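Long-range contacts in AgaA (Rhizobium radiobacter, PDB 6HLX), which binds the opine agropinic acid in the periplasm and, as a solute-binding protein of an ABC transporter, serves its import into the bacterium: residues Arg235-Met241 and Tyr448-Gln454; Ser390-Tyr394 and Pro445-Phe449. All blocks are in the same frame, centred on the assembly; numbering follows the deposited sequence. Where two conformers were deposited one is given.

Both contacts are largely buried and share strand 446-451, but they use overlapping parts of it. Contact 1 pairs its later half and the loop beyond with residues 235-241, the lead-in to neighbouring strand 240-245; its chemistry runs from backbone ladder and aromatic packing through an arginine gripping the ligand to a salt bridge among more exposed residues. Contact 2 packs residues 445-448 against the end of helix 388-393. It is smaller and relies on side chains, with tyrosine hydroxyls, a water and apolar groups. Tyr448 belongs to both, and Phe240 of contact 1 touches Tyr392 of contact 2.

Contact 1: residues Arg235-Met241 and Tyr448-Gln454; sequences RNTGPFM and YFMWREQ. With G9Z (agropinic acid), chain E; EDO (1,2-ethanediol), chain B.
With CG of Arg452 set between its backbone N and carbonyl carbon (chi1 70°) and the chain extended from CG to NE, the guanidinium passes Pro239, whose CB sits over the centre of one face, 3.8 Å from Arg452 NE. Pro239 lies over the face, which leaves the guanidinium edge for polar partners. Arg452 belongs to the agropinic acid pocket, and arginine suits the place because its two terminal nitrogens match the two carboxylate oxygens: NH2 donates to ligand atom O at 2.7 Å and NH1 to OXT. NE and NH2 both hold OE1 of Gln454, which limits rotation of the guanidinium. Met241 brings SD to the same edge, near the plane, where the thioether accepts a weak bond from Arg452 NH1.

Phe240, also with CG between N and carbonyl carbon (chi1 46°), offers a ring face to the edge of Tyr448 in a T-shaped stack, CE1 lying 3.8 Å from Tyr448 CE2; Trp451 CZ3 meets the edge of the Phe240 ring. 1,2-Ethanediol, probably from the crystallisation liquor, covers one face of Trp451.

The backbones run antiparallel. Met241 N donates to Met450 O at 2.9 Å, and Met241 O receives Phe449 N at 2.8 Å and, weakly, Met450 N: a classic beta bulge. Arg452 N to Pro239 O flanks the non-hydrogen-bonded pair Phe240-Trp451. Beyond the strands, Gln454 N makes a single bond to Asn236 O. Asn236 OD1 closes an Asx turn onto Gly238 N. Farther out, Arg235 NH1 forms a salt bridge with Glu453 OE2 at 2.8 Å; its N-H is poorly aimed, so the attraction is probably mainly electrostatic, and OE2 also bonds Asn455.

Strands 240-245 and 446-451 are neighbours in a mixed sheet, between strands 374-379 and 280-281. Helix 333-347 meets Met241, Phe449 and Arg452, while helix 267-274 packs on Phe449 and Met450.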
loop_
_atom_site.group_PDB
_atom_site.type_symbol
_atom_site.label_atom_id
_atom_site.label_comp_id
_atom_site.label_asym_id
_atom_site.label_seq_id
_atom_site.Cartn_x
_atom_site.Cartn_y
_atom_site.Cartn_z
ATOM N N ARG A 235 4.189 12.211 12.507
ATOM C CA ARG A 235 5.193 11.955 11.459
ATOM C C ARG A 235 5.493 10.493 11.117
ATOM O O ARG A 235 5.314 9.569 11.926
ATOM C CB ARG A 235 6.512 12.664 11.796
ATOM C CG ARG A 235 6.403 14.195 11.777
ATOM C CD ARG A 235 7.599 14.882 11.102
ATOM N NE ARG A 235 7.712 16.301 11.478
ATOM C CZ ARG A 235 7.824 17.321 10.625
ATOM N NH1 ARG A 235 7.833 17.107 9.316
ATOM N NH2 ARG A 235 7.907 18.567 11.077
ATOM N N ASN A 236 5.980 10.299 9.875
ATOM C CA ASN A 236 6.412 9.014 9.343
ATOM C C ASN A 236 7.259 9.347 8.120
ATOM O O ASN A 236 7.014 10.374 7.482
ATOM C CB ASN A 236 5.196 8.139 8.940
ATOM C CG ASN A 236 5.514 6.881 8.129
ATOM O OD1 ASN A 236 5.636 6.911 6.900
ATOM N ND2 ASN A 236 5.607 5.731 8.778
ATOM N N THR A 237 8.250 8.491 7.807
ATOM C CA THR A 237 9.119 8.601 6.615
ATOM C C THR A 237 9.242 7.230 5.916
ATOM O O THR A 237 10.350 6.832 5.507
ATOM C CB THR A 237 10.516 9.079 6.984
ATOM O OG1 THR A 237 11.042 8.170 7.954
ATOM C CG2 THR A 237 10.545 10.498 7.456
ATOM N N GLY A 238 8.111 6.564 5.730
ATOM C CA GLY A 238 8.031 5.217 5.166
ATOM C C GLY A 238 7.994 5.063 3.659
ATOM O O GLY A 238 8.713 4.202 3.137
ATOM N N PRO A 239 7.153 5.826 2.927
ATOM C CA PRO A 239 7.047 5.580 1.478
ATOM C C PRO A 239 8.183 6.144 0.658
ATOM O O PRO A 239 8.929 7.016 1.106
ATOM C CB PRO A 239 5.705 6.235 1.078
ATOM C CG PRO A 239 5.009 6.627 2.413
ATOM C CD PRO A 239 6.174 6.855 3.358
ATOM N N PHE A 240 8.284 5.645 -0.569
ATOM C CA PHE A 240 9.270 6.134 -1.530
ATOM C C PHE A 240 8.525 6.610 -2.797
ATOM O O PHE A 240 7.369 6.210 -3.044
ATOM C CB PHE A 240 10.306 5.037 -1.888
ATOM C CG PHE A 240 9.707 3.674 -2.178
ATOM C CD1 PHE A 240 9.050 3.421 -3.384
ATOM C CD2 PHE A 240 9.812 2.640 -1.255
ATOM C CE1 PHE A 240 8.470 2.166 -3.638
ATOM C CE2 PHE A 240 9.252 1.378 -1.522
ATOM C CZ PHE A 240 8.575 1.152 -2.706
ATOM N N MET A 241 9.200 7.439 -3.591
ATOM C CA MET A 241 8.744 7.905 -4.908
ATOM C C MET A 241 9.665 7.287 -5.945
ATOM O O MET A 241 10.883 7.272 -5.764
ATOM C CB MET A 241 8.800 9.445 -5.054
ATOM C CG MET A 241 7.858 10.188 -4.104
ATOM S SD MET A 241 6.125 9.753 -4.296
ATOM C CE MET A 241 5.807 10.380 -5.919
ATOM N N TYR A 448 13.963 4.151 -8.282
ATOM C CA TYR A 448 13.550 4.855 -7.063
ATOM C C TYR A 448 14.281 6.183 -6.961
ATOM O O TYR A 448 15.479 6.250 -7.259
ATOM C CB TYR A 448 13.879 4.001 -5.824
ATOM C CG TYR A 448 13.346 2.590 -5.893
ATOM C CD1 TYR A 448 14.115 1.559 -6.429
ATOM C CD2 TYR A 448 12.097 2.267 -5.359
ATOM C CE1 TYR A 448 13.629 0.252 -6.495
ATOM C CE2 TYR A 448 11.610 0.960 -5.401
ATOM C CZ TYR A 448 12.394 -0.047 -5.949
ATOM O OH TYR A 448 11.941 -1.339 -5.986
ATOM N N PHE A 449 13.571 7.223 -6.483
ATOM C CA PHE A 449 14.170 8.551 -6.411
ATOM C C PHE A 449 14.326 9.122 -5.034
ATOM O O PHE A 449 15.318 9.813 -4.803
ATOM C CB PHE A 449 13.361 9.542 -7.268
ATOM C CG PHE A 449 13.404 9.221 -8.748
ATOM C CD1 PHE A 449 14.612 8.945 -9.383
ATOM C CD2 PHE A 449 12.230 9.175 -9.498
ATOM C CE1 PHE A 449 14.648 8.645 -10.760
ATOM C CE2 PHE A 449 12.269 8.879 -10.868
ATOM C CZ PHE A 449 13.473 8.610 -11.481
ATOM N N MET A 450 13.352 8.890 -4.128
ATOM C CA MET A 450 13.431 9.511 -2.809
ATOM C C MET A 450 12.544 8.844 -1.779
ATOM O O MET A 450 11.554 8.200 -2.150
ATOM C CB MET A 450 13.012 10.998 -2.912
ATOM C CG MET A 450 11.573 11.183 -3.375
ATOM S SD MET A 450 10.980 12.866 -3.284
ATOM C CE MET A 450 10.691 13.017 -1.494
ATOM N N TRP A 451 12.877 9.041 -0.496
ATOM C CA TRP A 451 12.048 8.608 0.636
ATOM C C TRP A 451 11.241 9.868 0.955
ATOM O O TRP A 451 11.813 10.981 0.998
ATOM C CB TRP A 451 12.893 8.300 1.877
ATOM C CG TRP A 451 13.736 7.080 1.749
ATOM C CD1 TRP A 451 15.094 7.032 1.644
ATOM C CD2 TRP A 451 13.275 5.719 1.706
ATOM N NE1 TRP A 451 15.516 5.722 1.568
ATOM C CE2 TRP A 451 14.422 4.895 1.622
ATOM C CE3 TRP A 451 12.008 5.113 1.799
ATOM C CZ2 TRP A 451 14.338 3.501 1.560
ATOM C CZ3 TRP A 451 11.925 3.722 1.775
ATOM C CH2 TRP A 451 13.082 2.934 1.647
ATOM N N ARG A 452 9.942 9.729 1.181
ATOM C CA ARG A 452 9.137 10.922 1.491
ATOM C C ARG A 452 8.555 10.860 2.903
ATOM O O ARG A 452 8.400 9.771 3.467
ATOM C CB ARG A 452 7.990 11.099 0.469
ATOM C CG ARG A 452 6.891 10.039 0.584
ATOM C CD ARG A 452 5.762 10.256 -0.418
ATOM N NE ARG A 452 4.487 9.744 0.092
ATOM C CZ ARG A 452 3.610 9.049 -0.628
ATOM N NH1 ARG A 452 3.868 8.752 -1.898
ATOM N NH2 ARG A 452 2.459 8.670 -0.094
ATOM N N GLU A 453 8.142 12.018 3.432
ATOM C CA GLU A 453 7.404 12.048 4.702
ATOM C C GLU A 453 5.935 11.723 4.381
ATOM O O GLU A 453 5.420 12.109 3.320
ATOM C CB GLU A 453 7.455 13.445 5.330
ATOM C CG GLU A 453 8.847 13.818 5.814
ATOM C CD GLU A 453 8.872 15.046 6.697
ATOM O OE1 GLU A 453 9.984 15.466 7.088
ATOM O OE2 GLU A 453 7.785 15.594 6.998
ATOM N N GLN A 454 5.260 11.033 5.298
ATOM C CA GLN A 454 3.847 10.673 5.151
ATOM C C GLN A 454 3.236 11.038 6.489
ATOM O O GLN A 454 3.469 10.358 7.493
ATOM C CB GLN A 454 3.699 9.176 4.836
ATOM C CG GLN A 454 2.227 8.742 4.658
ATOM C CD GLN A 454 1.581 9.314 3.405
ATOM O OE1 GLN A 454 2.257 9.711 2.459
ATOM N NE2 GLN A 454 0.258 9.354 3.370
HETATM O OAM G9Z E . -3.525 5.819 -2.569
HETATM C CAB G9Z E . -2.669 6.633 -2.946
HETATM C CAC G9Z E . -2.977 7.972 -3.263
HETATM C CB G9Z E . -1.627 8.641 -3.665
HETATM C CA G9Z E . -0.621 7.503 -3.713
HETATM C C G9Z E . 0.545 7.813 -2.942
HETATM O O G9Z E . 0.531 7.586 -1.701
HETATM N N G9Z E . -1.390 6.315 -3.219
HETATM C CAG G9Z E . -0.777 4.958 -2.950
HETATM C CAH G9Z E . -0.616 4.178 -4.256
HETATM O OAP G9Z E . 0.310 4.907 -5.060
HETATM C CAI G9Z E . -0.101 2.753 -4.035
HETATM O OAQ G9Z E . -0.796 2.170 -2.903
HETATM C CAJ G9Z E . -0.385 1.837 -5.273
HETATM O OAR G9Z E . 0.111 0.511 -5.013
HETATM C CAK G9Z E . 0.133 2.346 -6.640
HETATM O OAT G9Z E . -0.446 1.556 -7.697
HETATM C CAL G9Z E . 1.666 2.372 -6.723
HETATM O OAS G9Z E . 2.083 2.980 -7.965
HETATM O OXT G9Z E . 1.525 8.335 -3.540
HETATM C C1 EDO B . 14.025 4.533 5.192
HETATM O O1 EDO B . 12.815 5.034 5.723
HETATM C C2 EDO B . 14.900 4.016 6.352
HETATM O O2 EDO B . 16.133 3.585 5.828
#

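Contact 2: residues Ser390-Tyr394 and Pro445-Phe449; sequences SNYYY and PLVYF
Apolar packing centres on Tyr393 at the end of helix 388-393. Its ring receives Leu446 CD2 over the centre of one face, a CH-pi contact 4.0 Å from the centroid, while Pro445 CG approaches Tyr393 CE2 to 3.4 Å. The same Leu446 methyl makes a close van der Waals contact with a backbone carbonyl, CD2 lying 3.4 Å from Tyr392 O, and Leu446 CG meets the edge of the Tyr392 ring. A branched leucine suits this junction because it can fill the angle between two aromatic side chains, and the compact ring of Pro445 fits against Tyr393.

The polar contacts gather at the tyrosine ends. Tyr393 and Tyr448 come from opposite directions; Tyr448 OH donates to Tyr393 OH at 2.8 Å, the latter oxygen lying in the plane of the Tyr448 ring. Tyr393 OH donates in turn to a water 2.6 Å away, which passes a hydrogen bond to Leu446 O at 2.8 Å. Tyr392 directs its own hydroxyl to Leu380 and Ser379.

Tyrosine thus serves two needs here, a flat apolar surface and a polar end. The chain from Tyr448 through Tyr393 and water to Leu446 would order the hydroxyl protons and joins helix to strand within a buried, mainly apolar interface.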
loop_
_atom_site.group_PDB
_atom_site.type_symbol
_atom_site.label_atom_id
_atom_site.label_comp_id
_atom_site.label_asym_id
_atom_site.label_seq_id
_atom_site.Cartn_x
_atom_site.Cartn_y
_atom_site.Cartn_z
ATOM N N SER A 390 8.798 -9.405 -3.390
ATOM C CA SER A 390 8.159 -10.250 -4.424
ATOM C C SER A 390 7.010 -9.515 -5.101
ATOM O O SER A 390 6.820 -9.639 -6.307
ATOM C CB SER A 390 7.624 -11.543 -3.830
ATOM O OG SER A 390 8.668 -12.488 -3.697
ATOM N N ASN A 391 6.257 -8.739 -4.313
ATOM C CA ASN A 391 5.125 -7.983 -4.820
ATOM C C ASN A 391 5.562 -6.983 -5.917
ATOM O O ASN A 391 4.823 -6.759 -6.876
ATOM C CB ASN A 391 4.417 -7.293 -3.663
ATOM C CG ASN A 391 3.229 -6.459 -4.068
ATOM O OD1 ASN A 391 2.336 -6.886 -4.850
ATOM N ND2 ASN A 391 3.206 -5.249 -3.558
ATOM N N TYR A 392 6.800 -6.447 -5.798
ATOM C CA TYR A 392 7.390 -5.512 -6.758
ATOM C C TYR A 392 8.113 -6.185 -7.925
ATOM O O TYR A 392 8.076 -5.668 -9.039
ATOM C CB TYR A 392 8.400 -4.591 -6.014
ATOM C CG TYR A 392 7.699 -3.498 -5.245
ATOM C CD1 TYR A 392 7.056 -3.767 -4.032
ATOM C CD2 TYR A 392 7.660 -2.199 -5.731
ATOM C CE1 TYR A 392 6.335 -2.778 -3.363
ATOM C CE2 TYR A 392 6.958 -1.195 -5.059
ATOM C CZ TYR A 392 6.306 -1.491 -3.871
ATOM O OH TYR A 392 5.562 -0.511 -3.262
ATOM N N TYR A 393 8.841 -7.290 -7.659
ATOM C CA TYR A 393 9.780 -7.888 -8.624
ATOM C C TYR A 393 9.438 -9.227 -9.244
ATOM O O TYR A 393 9.998 -9.553 -10.295
ATOM C CB TYR A 393 11.157 -8.035 -7.939
ATOM C CG TYR A 393 11.861 -6.708 -7.745
ATOM C CD1 TYR A 393 11.604 -5.918 -6.626
ATOM C CD2 TYR A 393 12.785 -6.240 -8.680
ATOM C CE1 TYR A 393 12.220 -4.680 -6.455
ATOM C CE2 TYR A 393 13.427 -5.014 -8.508
ATOM C CZ TYR A 393 13.127 -4.229 -7.402
ATOM O OH TYR A 393 13.748 -3.015 -7.223
ATOM N N TYR A 394 8.632 -10.058 -8.565
ATOM C CA TYR A 394 8.378 -11.416 -9.056
ATOM C C TYR A 394 7.599 -11.418 -10.376
ATOM O O TYR A 394 6.837 -10.495 -10.646
ATOM C CB TYR A 394 7.570 -12.195 -8.005
ATOM C CG TYR A 394 7.716 -13.696 -8.138
ATOM C CD1 TYR A 394 8.852 -14.348 -7.670
ATOM C CD2 TYR A 394 6.741 -14.457 -8.773
ATOM C CE1 TYR A 394 9.004 -15.725 -7.807
ATOM C CE2 TYR A 394 6.887 -15.840 -8.922
ATOM C CZ TYR A 394 8.004 -16.473 -8.399
ATOM O OH TYR A 394 8.162 -17.837 -8.516
ATOM N N PRO A 445 14.176 -3.005 -13.074
ATOM C CA PRO A 445 12.759 -2.996 -13.501
ATOM C C PRO A 445 11.986 -1.884 -12.794
ATOM O O PRO A 445 11.030 -1.359 -13.344
ATOM C CB PRO A 445 12.246 -4.369 -13.074
ATOM C CG PRO A 445 13.136 -4.765 -11.922
ATOM C CD PRO A 445 14.493 -4.232 -12.301
ATOM N N LEU A 446 12.414 -1.528 -11.561
ATOM C CA LEU A 446 11.848 -0.427 -10.775
ATOM C C LEU A 446 12.964 0.597 -10.594
ATOM O O LEU A 446 14.118 0.222 -10.398
ATOM C CB LEU A 446 11.379 -0.883 -9.380
ATOM C CG LEU A 446 10.058 -1.689 -9.218
ATOM C CD1 LEU A 446 8.829 -0.926 -9.752
ATOM C CD2 LEU A 446 10.156 -3.087 -9.788
ATOM N N VAL A 447 12.606 1.881 -10.626
ATOM C CA VAL A 447 13.570 2.962 -10.400
ATOM C C VAL A 447 13.049 3.760 -9.209
ATOM O O VAL A 447 11.831 4.005 -9.105
ATOM C CB VAL A 447 13.783 3.810 -11.678
ATOM C CG1 VAL A 447 14.370 5.174 -11.340
ATOM C CG2 VAL A 447 14.679 3.064 -12.677
ATOM N N TYR A 448 13.963 4.151 -8.282
ATOM C CA TYR A 448 13.550 4.855 -7.063
ATOM C C TYR A 448 14.281 6.183 -6.961
ATOM O O TYR A 448 15.479 6.250 -7.259
ATOM C CB TYR A 448 13.879 4.001 -5.824
ATOM C CG TYR A 448 13.346 2.590 -5.893
ATOM C CD1 TYR A 448 14.115 1.559 -6.429
ATOM C CD2 TYR A 448 12.097 2.267 -5.359
ATOM C CE1 TYR A 448 13.629 0.252 -6.495
ATOM C CE2 TYR A 448 11.610 0.960 -5.401
ATOM C CZ TYR A 448 12.394 -0.047 -5.949
ATOM O OH TYR A 448 11.941 -1.339 -5.986
ATOM N N PHE A 449 13.571 7.223 -6.483
ATOM C CA PHE A 449 14.170 8.551 -6.411
ATOM C C PHE A 449 14.326 9.122 -5.034
ATOM O O PHE A 449 15.318 9.813 -4.803
ATOM C CB PHE A 449 13.361 9.542 -7.268
ATOM C CG PHE A 449 13.404 9.221 -8.748
ATOM C CD1 PHE A 449 14.612 8.945 -9.383
ATOM C CD2 PHE A 449 12.230 9.175 -9.498
ATOM C CE1 PHE A 449 14.648 8.645 -10.760
ATOM C CE2 PHE A 449 12.269 8.879 -10.868
ATOM C CZ PHE A 449 13.473 8.610 -11.481
HETATM O O HOH W 1 14.979 -2.257 -9.437
#